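Local coordinates for luciferase-like monooxygenase (Streptomyces bottropensis, PDB 4US5), which probably acts as a monooxygenase of the flavin-utilising, bacterial luciferase-like family, using molecular oxygen to oxidise its substrate, at residues 58-63 with 91-96; 64-69 with 73-78. One frame throughout, in Å; residues are numbered along the deposited sequence.

Interaction 1. Residues 58-63 with 91-96. With NA (sodium ion), chain O.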
ATOM      1  N   ALA B  58       6.911   3.687   2.808  1.00 17.64           N
ATOM      2  CA  ALA B  58       5.822   2.710   2.661  1.00 18.31           C
ATOM      3  C   ALA B  58       6.026   1.891   1.378  1.00 17.38           C
ATOM      4  O   ALA B  58       5.417   2.162   0.347  1.00 16.42           O
ATOM      5  CB  ALA B  58       4.475   3.385   2.645  1.00 19.40           C
ATOM      6  N   PRO B  59       6.952   0.925   1.427  1.00 15.65           N
ATOM      7  CA  PRO B  59       7.285   0.158   0.236  1.00 16.60           C
ATOM      8  C   PRO B  59       6.095  -0.488  -0.392  1.00 15.40           C
ATOM      9  O   PRO B  59       6.040  -0.617  -1.625  1.00 15.37           O
ATOM     10  CB  PRO B  59       8.317  -0.881   0.743  1.00 16.37           C
ATOM     11  CG  PRO B  59       8.158  -0.907   2.232  1.00 17.35           C
ATOM     12  CD  PRO B  59       7.734   0.497   2.601  1.00 17.55           C
ATOM     13  N   GLU B  60       5.126  -0.898   0.408  1.00 15.42           N
ATOM     14  CA  GLU B  60       3.935  -1.588  -0.096  1.00 15.68           C
ATOM     15  C   GLU B  60       3.177  -0.776  -1.141  1.00 16.14           C
ATOM     16  O   GLU B  60       2.572  -1.329  -2.080  1.00 14.43           O
ATOM     17  CB  GLU B  60       3.025  -1.997   1.062  1.00 15.58           C
ATOM     18  CG  GLU B  60       2.393  -0.850   1.857  1.00 17.06           C
ATOM     19  CD  GLU B  60       3.245  -0.303   2.995  1.00 17.53           C
ATOM     20  OE1 GLU B  60       4.487  -0.488   3.016  1.00 16.50           O
ATOM     21  OE2 GLU B  60       2.648   0.333   3.904  1.00 20.20           O
ATOM     22  N   ILE B  61       3.239   0.546  -1.021  1.00 15.00           N
ATOM     23  CA  ILE B  61       2.557   1.431  -1.996  1.00 16.06           C
ATOM     24  C   ILE B  61       3.299   1.434  -3.328  1.00 16.04           C
ATOM     25  O   ILE B  61       2.673   1.277  -4.407  1.00 15.64           O
ATOM     26  CB  ILE B  61       2.464   2.888  -1.463  1.00 15.70           C
ATOM     27  CG1 ILE B  61       1.621   2.923  -0.167  1.00 15.43           C
ATOM     28  CG2 ILE B  61       1.899   3.801  -2.549  1.00 16.77           C
ATOM     29  CD1 ILE B  61       0.206   2.400  -0.327  1.00 15.93           C
ATOM     30  N   LEU B  62       4.622   1.532  -3.287  1.00 16.03           N
ATOM     31  CA  LEU B  62       5.397   1.464  -4.512  1.00 16.37           C
ATOM     32  C   LEU B  62       5.372   0.052  -5.157  1.00 15.97           C
ATOM     33  O   LEU B  62       5.345  -0.070  -6.359  1.00 15.26           O
ATOM     34  CB  LEU B  62       6.841   1.936  -4.252  1.00 17.12           C
ATOM     35  CG  LEU B  62       7.655   2.356  -5.469  1.00 21.61           C
ATOM     36  CD1 LEU B  62       7.004   3.454  -6.267  1.00 20.10           C
ATOM     37  CD2 LEU B  62       9.082   2.757  -5.116  1.00 22.44           C
ATOM     38  N   ILE B  63       5.343  -0.999  -4.330  1.00 15.44           N
ATOM     39  CA  ILE B  63       5.177  -2.353  -4.815  1.00 14.86           C
ATOM     40  C   ILE B  63       3.873  -2.502  -5.589  1.00 16.19           C
ATOM     41  O   ILE B  63       3.840  -3.062  -6.705  1.00 16.52           O
ATOM     42  CB  ILE B  63       5.267  -3.381  -3.670  1.00 14.86           C
ATOM     43  CG1 ILE B  63       6.677  -3.350  -3.067  1.00 14.74           C
ATOM     44  CG2 ILE B  63       4.909  -4.766  -4.165  1.00 15.07           C
ATOM     45  CD1 ILE B  63       6.714  -3.885  -1.682  1.00 15.56           C
ATOM     46  N   ALA B  91       0.528  -9.195   6.912  1.00 19.37           N
ATOM     47  CA  ALA B  91       0.006 -10.338   6.184  1.00 18.52           C
ATOM     48  C   ALA B  91      -1.136  -9.940   5.253  1.00 18.65           C
ATOM     49  O   ALA B  91      -1.165 -10.345   4.102  1.00 16.98           O
ATOM     50  CB  ALA B  91      -0.446 -11.424   7.164  1.00 19.80           C
ATOM     51  N   GLU B  92      -2.060  -9.145   5.754  1.00 17.33           N
ATOM     52  CA  GLU B  92      -3.184  -8.667   4.948  1.00 18.62           C
ATOM     53  C   GLU B  92      -2.716  -7.830   3.743  1.00 18.24           C
ATOM     54  O   GLU B  92      -3.184  -8.001   2.632  1.00 17.86           O
ATOM     55  CB  GLU B  92      -4.109  -7.801   5.762  1.00 19.30           C
ATOM     56  CG  GLU B  92      -4.939  -8.539   6.772  1.00 22.75           C
ATOM     57  CD  GLU B  92      -5.822  -7.614   7.568  1.00 23.12           C
ATOM     58  OE1 GLU B  92      -5.433  -6.422   7.755  1.00 23.19           O
ATOM     59  OE2 GLU B  92      -6.874  -8.116   8.097  1.00 22.63           O
ATOM     60  N   VAL B  93      -1.795  -6.918   4.000  1.00 17.08           N
ATOM     61  CA  VAL B  93      -1.257  -6.066   2.929  1.00 17.54           C
ATOM     62  C   VAL B  93      -0.655  -6.934   1.818  1.00 18.65           C
ATOM     63  O   VAL B  93      -0.920  -6.731   0.635  1.00 16.48           O
ATOM     64  CB  VAL B  93      -0.212  -5.082   3.515  1.00 16.89           C
ATOM     65  CG1 VAL B  93       0.631  -4.416   2.435  1.00 17.75           C
ATOM     66  CG2 VAL B  93      -0.916  -4.002   4.361  1.00 17.33           C
ATOM     67  N   PHE B  94       0.162  -7.903   2.201  1.00 16.59           N
ATOM     68  CA  PHE B  94       0.865  -8.675   1.221  1.00 16.12           C
ATOM     69  C   PHE B  94      -0.003  -9.747   0.594  1.00 18.20           C
ATOM     70  O   PHE B  94       0.231 -10.118  -0.540  1.00 21.52           O
ATOM     71  CB  PHE B  94       2.215  -9.157   1.745  1.00 14.98           C
ATOM     72  CG  PHE B  94       3.273  -8.056   1.726  1.00 14.70           C
ATOM     73  CD1 PHE B  94       3.221  -7.026   2.644  1.00 15.00           C
ATOM     74  CD2 PHE B  94       4.170  -7.976   0.708  1.00 14.81           C
ATOM     75  CE1 PHE B  94       4.132  -5.990   2.591  1.00 16.04           C
ATOM     76  CE2 PHE B  94       5.084  -6.940   0.627  1.00 13.86           C
ATOM     77  CZ  PHE B  94       5.057  -5.924   1.552  1.00 14.65           C
ATOM     78  N   ARG B  95      -1.032 -10.220   1.314  1.00 19.05           N
ATOM     79  CA  ARG B  95      -2.052 -11.039   0.687  1.00 19.41           C
ATOM     80  C   ARG B  95      -2.834 -10.263  -0.385  1.00 19.64           C
ATOM     81  O   ARG B  95      -3.228 -10.836  -1.396  1.00 19.19           O
ATOM     82  CB  ARG B  95      -3.025 -11.635   1.737  1.00 22.63           C
ATOM     83  CG  ARG B  95      -2.412 -12.751   2.606  1.00 25.27           C
ATOM     84  CD  ARG B  95      -3.412 -13.847   2.910  1.00 28.63           C
ATOM     85  NE  ARG B  95      -3.569 -14.538   1.662  1.00 34.42           N
ATOM     86  CZ  ARG B  95      -2.799 -15.543   1.254  1.00 34.94           C
ATOM     87  NH1 ARG B  95      -1.901 -16.105   2.057  1.00 35.72           N
ATOM     88  NH2 ARG B  95      -2.965 -16.002   0.045  1.00 36.71           N
ATOM     89  N   THR B  96      -3.109  -8.996  -0.122  1.00 18.09           N
ATOM     90  CA  THR B  96      -3.796  -8.149  -1.099  1.00 17.99           C
ATOM     91  C   THR B  96      -2.911  -7.990  -2.350  1.00 16.94           C
ATOM     92  O   THR B  96      -3.366  -8.186  -3.484  1.00 15.95           O
ATOM     93  CB  THR B  96      -4.167  -6.760  -0.478  1.00 18.98           C
ATOM     94  OG1 THR B  96      -4.925  -6.953   0.739  1.00 19.32           O
ATOM     95  CG2 THR B  96      -4.961  -5.936  -1.460  1.00 18.75           C
TER
HETATM   96 NA    NA O1338       5.729  -0.776   5.583  1.00 27.72          NA
HETATM   97  O   HOH W   1       3.790  -2.369   6.819  1.00 23.92           O
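Glu60 and Phe94 carry most of this contact, with Val93 next, where two outer helices of the TIM barrel of this bacterial-luciferase-family protein run side by side. The segments are almost parallel, their axes inclined by only 8° and 11.0 Å apart at closest approach, a wide spacing that side chains have to bridge. The aliphatic part of Glu60 does so in the middle: its CB lies 3.7 Å from Val93 CG1, and its CG also rests near that methyl. Val93 sends CG1 into the gap because this branch stands opposite its own backbone N (chi1 166°). Phe94 leaves its helix alongside the gap, but the far end of the ring swings across it. Phe94 CE1 approaches Glu60 CB obliquely at 4.4 Å, and Phe94 CE2 lies 4.2 Å from Ile63 CD1, with CZ beside it; the Ile63 and Phe94 side chains lie roughly at right angles. On the barrel side, Ile63 and Phe94 both also rest on strand 74-81, meeting at Ser77, so the helix pair packs on the barrel wall as one layer.

The polar end of Glu60 turns away from these apolar contacts. The chain bends sharply at chi2 (-87°), which carries the carboxylate back toward the N-terminal end of its helix. There OE2 forms a salt bridge with Lys89 of the second subunit, so a buried charge is answered across the dimer interface. The same carboxylate also faces a sodium ion shared with Glu47, and the gathered negative charge would probably help to hold the cation. OE1 of Glu60 stands 2.9 Å from the sodium ion, and water 1 contributes a further oxygen at 2.8 Å from the metal.

Interaction 2. Residues 64-69 with 73-78; sequences ARIAAE and IRVGSG
Val75 projects from its strand toward helix 59-68 and meets Ile66 and Ala67 through apolar contacts alone. Its two methyl groups divide the work. Val75 CG1 takes Ile66, lying 3.8 Å from Ile66 CG2 and also close to Ile66 CB, while Val75 CG2 takes Ala67, 4.0 Å from the Ala67 CA and 4.2 Å from its CB. Ile66 CG2 sits 4.2 Å from Val75 CG2 as well, and thus touches both branches of the valine. It can do so because this methyl lies opposite the backbone N of Ile66, whereas the longer CG1 arm (chi1 -72°) lies beside that nitrogen. At Ala67 the small side chain lets the strand residue come up to the helix backbone itself, and the CA atoms of Ala67 and Val75 are 6.0 Å apart.

The setting is a beta-alpha-beta unit of the barrel: strand 42-45, helix 59-68 and strand 74-81, the two strands being parallel neighbours. The helix packs on these two strands, and Ile66 reaches Phe43 of the first strand as well as Val75 of the second, spanning both.

A charged pair lies apart from these apolar contacts. Arg65 and Glu69, four residues apart, form a salt bridge in which Arg65 NE donates to Glu69 OE2 over 2.8 Å, nearly straight at 168°. Glu69 OE2 lies close to the guanidinium plane and is met on the anti side of its carboxylate; a second bond, from Arg65 NH2 to the same oxygen, is weak. The other carboxylate oxygen of Glu69 pairs with Arg33 of helix 21-38, and Arg65 NH1 bonds to the hydroxyl of Tyr101 of the second subunit.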
ATOM      1  N   ALA B  64       2.801  -1.993  -5.039  1.00 14.65           N
ATOM      2  CA  ALA B  64       1.495  -2.090  -5.690  1.00 16.25           C
ATOM      3  C   ALA B  64       1.523  -1.451  -7.083  1.00 16.17           C
ATOM      4  O   ALA B  64       0.901  -1.952  -8.031  1.00 18.94           O
ATOM      5  CB  ALA B  64       0.460  -1.411  -4.810  1.00 16.73           C
ATOM      6  N   ARG B  65       2.239  -0.347  -7.210  1.00 16.22           N
ATOM      7  CA  ARG B  65       2.359   0.326  -8.495  1.00 15.00           C
ATOM      8  C   ARG B  65       3.298  -0.403  -9.442  1.00 16.38           C
ATOM      9  O   ARG B  65       2.974  -0.633 -10.600  1.00 16.74           O
ATOM     10  CB  ARG B  65       2.820   1.753  -8.294  1.00 14.73           C
ATOM     11  CG  ARG B  65       3.138   2.516  -9.591  1.00 15.40           C
ATOM     12  CD  ARG B  65       1.939   2.566 -10.533  1.00 15.28           C
ATOM     13  NE  ARG B  65       2.266   3.374 -11.695  1.00 17.39           N
ATOM     14  CZ  ARG B  65       2.416   4.692 -11.703  1.00 17.35           C
ATOM     15  NH1 ARG B  65       2.127   5.419 -10.646  1.00 17.96           N
ATOM     16  NH2 ARG B  65       2.847   5.304 -12.816  1.00 19.27           N
ATOM     17  N   ILE B  66       4.487  -0.727  -8.953  1.00 14.73           N
ATOM     18  CA  ILE B  66       5.512  -1.313  -9.818  1.00 15.21           C
ATOM     19  C   ILE B  66       5.119  -2.680 -10.356  1.00 15.62           C
ATOM     20  O   ILE B  66       5.434  -2.990 -11.501  1.00 16.33           O
ATOM     21  CB  ILE B  66       6.897  -1.370  -9.108  1.00 15.92           C
ATOM     22  CG1 ILE B  66       7.447   0.070  -9.011  1.00 16.11           C
ATOM     23  CG2 ILE B  66       7.835  -2.343  -9.816  1.00 16.11           C
ATOM     24  CD1 ILE B  66       8.717   0.211  -8.227  1.00 17.38           C
ATOM     25  N   ALA B  67       4.396  -3.472  -9.567  1.00 15.95           N
ATOM     26  CA  ALA B  67       3.897  -4.767 -10.063  1.00 13.97           C
ATOM     27  C   ALA B  67       2.917  -4.600 -11.214  1.00 17.54           C
ATOM     28  O   ALA B  67       2.841  -5.462 -12.106  1.00 15.84           O
ATOM     29  CB  ALA B  67       3.294  -5.566  -8.963  1.00 14.49           C
ATOM     30  N   ALA B  68       2.182  -3.501 -11.229  1.00 16.82           N
ATOM     31  CA  ALA B  68       1.278  -3.192 -12.373  1.00 18.77           C
ATOM     32  C   ALA B  68       2.011  -2.728 -13.626  1.00 20.95           C
ATOM     33  O   ALA B  68       1.453  -2.753 -14.719  1.00 21.74           O
ATOM     34  CB  ALA B  68       0.271  -2.102 -11.969  1.00 19.73           C
ATOM     35  N   GLU B  69       3.249  -2.256 -13.456  1.00 19.81           N
ATOM     36  CA  GLU B  69       4.061  -1.692 -14.548  1.00 20.25           C
ATOM     37  C   GLU B  69       5.031  -2.716 -15.157  1.00 19.14           C
ATOM     38  O   GLU B  69       5.757  -2.378 -16.082  1.00 20.66           O
ATOM     39  CB  GLU B  69       4.880  -0.524 -14.015  1.00 22.88           C
ATOM     40  CG  GLU B  69       4.071   0.624 -13.477  1.00 23.36           C
ATOM     41  CD  GLU B  69       3.551   1.533 -14.572  1.00 30.53           C
ATOM     42  OE1 GLU B  69       3.997   1.380 -15.732  1.00 36.43           O
ATOM     43  OE2 GLU B  69       2.684   2.380 -14.268  1.00 29.87           O
ATOM     44  N   ILE B  73       9.450  -9.782 -13.757  1.00 19.95           N
ATOM     45  CA  ILE B  73      10.240  -9.590 -12.526  1.00 18.01           C
ATOM     46  C   ILE B  73       9.360  -9.780 -11.307  1.00 18.62           C
ATOM     47  O   ILE B  73       8.209  -9.342 -11.280  1.00 20.93           O
ATOM     48  CB  ILE B  73      10.909  -8.209 -12.581  1.00 16.89           C
ATOM     49  CG1 ILE B  73      12.091  -8.096 -11.589  1.00 15.69           C
ATOM     50  CG2 ILE B  73       9.906  -7.078 -12.377  1.00 16.79           C
ATOM     51  CD1 ILE B  73      12.961  -6.909 -11.900  1.00 16.28           C
ATOM     52  N   ARG B  74       9.893 -10.411 -10.271  1.00 18.10           N
ATOM     53  CA  ARG B  74       9.223 -10.437  -8.990  1.00 16.70           C
ATOM     54  C   ARG B  74       9.351  -9.033  -8.350  1.00 16.76           C
ATOM     55  O   ARG B  74      10.259  -8.277  -8.691  1.00 15.97           O
ATOM     56  CB  ARG B  74       9.844 -11.486  -8.078  1.00 17.98           C
ATOM     57  CG  ARG B  74       9.692 -12.929  -8.612  1.00 19.73           C
ATOM     58  CD  ARG B  74      10.213 -13.950  -7.615  1.00 19.41           C
ATOM     59  NE  ARG B  74       9.409 -13.925  -6.409  1.00 19.41           N
ATOM     60  CZ  ARG B  74       8.199 -14.495  -6.278  1.00 21.21           C
ATOM     61  NH1 ARG B  74       7.673 -15.229  -7.260  1.00 22.71           N
ATOM     62  NH2 ARG B  74       7.518 -14.328  -5.178  1.00 21.92           N
ATOM     63  N   VAL B  75       8.365  -8.663  -7.553  1.00 16.59           N
ATOM     64  CA  VAL B  75       8.347  -7.335  -6.899  1.00 16.05           C
ATOM     65  C   VAL B  75       8.019  -7.517  -5.472  1.00 16.42           C
ATOM     66  O   VAL B  75       7.147  -8.338  -5.094  1.00 16.03           O
ATOM     67  CB  VAL B  75       7.318  -6.394  -7.557  1.00 17.45           C
ATOM     68  CG1 VAL B  75       7.502  -4.986  -7.090  1.00 17.72           C
ATOM     69  CG2 VAL B  75       7.427  -6.431  -9.074  1.00 18.34           C
ATOM     70  N   GLY B  76       8.717  -6.795  -4.597  1.00 16.27           N
ATOM     71  CA  GLY B  76       8.467  -6.942  -3.191  1.00 15.76           C
ATOM     72  C   GLY B  76       9.203  -5.964  -2.310  1.00 16.20           C
ATOM     73  O   GLY B  76       9.806  -4.986  -2.801  1.00 14.95           O
ATOM     74  N   SER B  77       9.116  -6.215  -1.014  1.00 15.78           N
ATOM     75  CA  SER B  77       9.753  -5.409  -0.004  1.00 16.42           C
ATOM     76  C   SER B  77      11.128  -5.915   0.350  1.00 18.02           C
ATOM     77  O   SER B  77      11.347  -7.133   0.434  1.00 16.74           O
ATOM     78  CB  SER B  77       8.907  -5.351   1.226  1.00 15.66           C
ATOM     79  OG  SER B  77       8.681  -6.647   1.789  1.00 16.51           O
ATOM     80  N   GLY B  78      12.067  -4.980   0.494  1.00 17.90           N
ATOM     81  CA  GLY B  78      13.452  -5.287   0.921  1.00 17.43           C
ATOM     82  C   GLY B  78      14.015  -4.203   1.833  1.00 19.49           C
ATOM     83  O   GLY B  78      14.936  -3.498   1.437  1.00 21.40           O
TER

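In the fold
Both contacts are buried and both use helix 59-68, interaction 1 its N-terminal half and interaction 2 its C-terminal half. Interaction 1 joins this helix to the parallel helix 87-100; interaction 2 seats it on strand 74-81, which comes between the two helices in the chain, so the second contact is nested within the first. They meet at Ile63, whose CD1 lies 3.3 Å from Gly76 C, and where the Phe94 ring packs on Ser77. The touching atoms are apolar in both, but the polar surroundings differ: a glutamate in interaction 1 binds sodium and pairs across the dimer, whereas an arginine-glutamate pair accompanies interaction 2 on partly exposed residues outside its apolar centre.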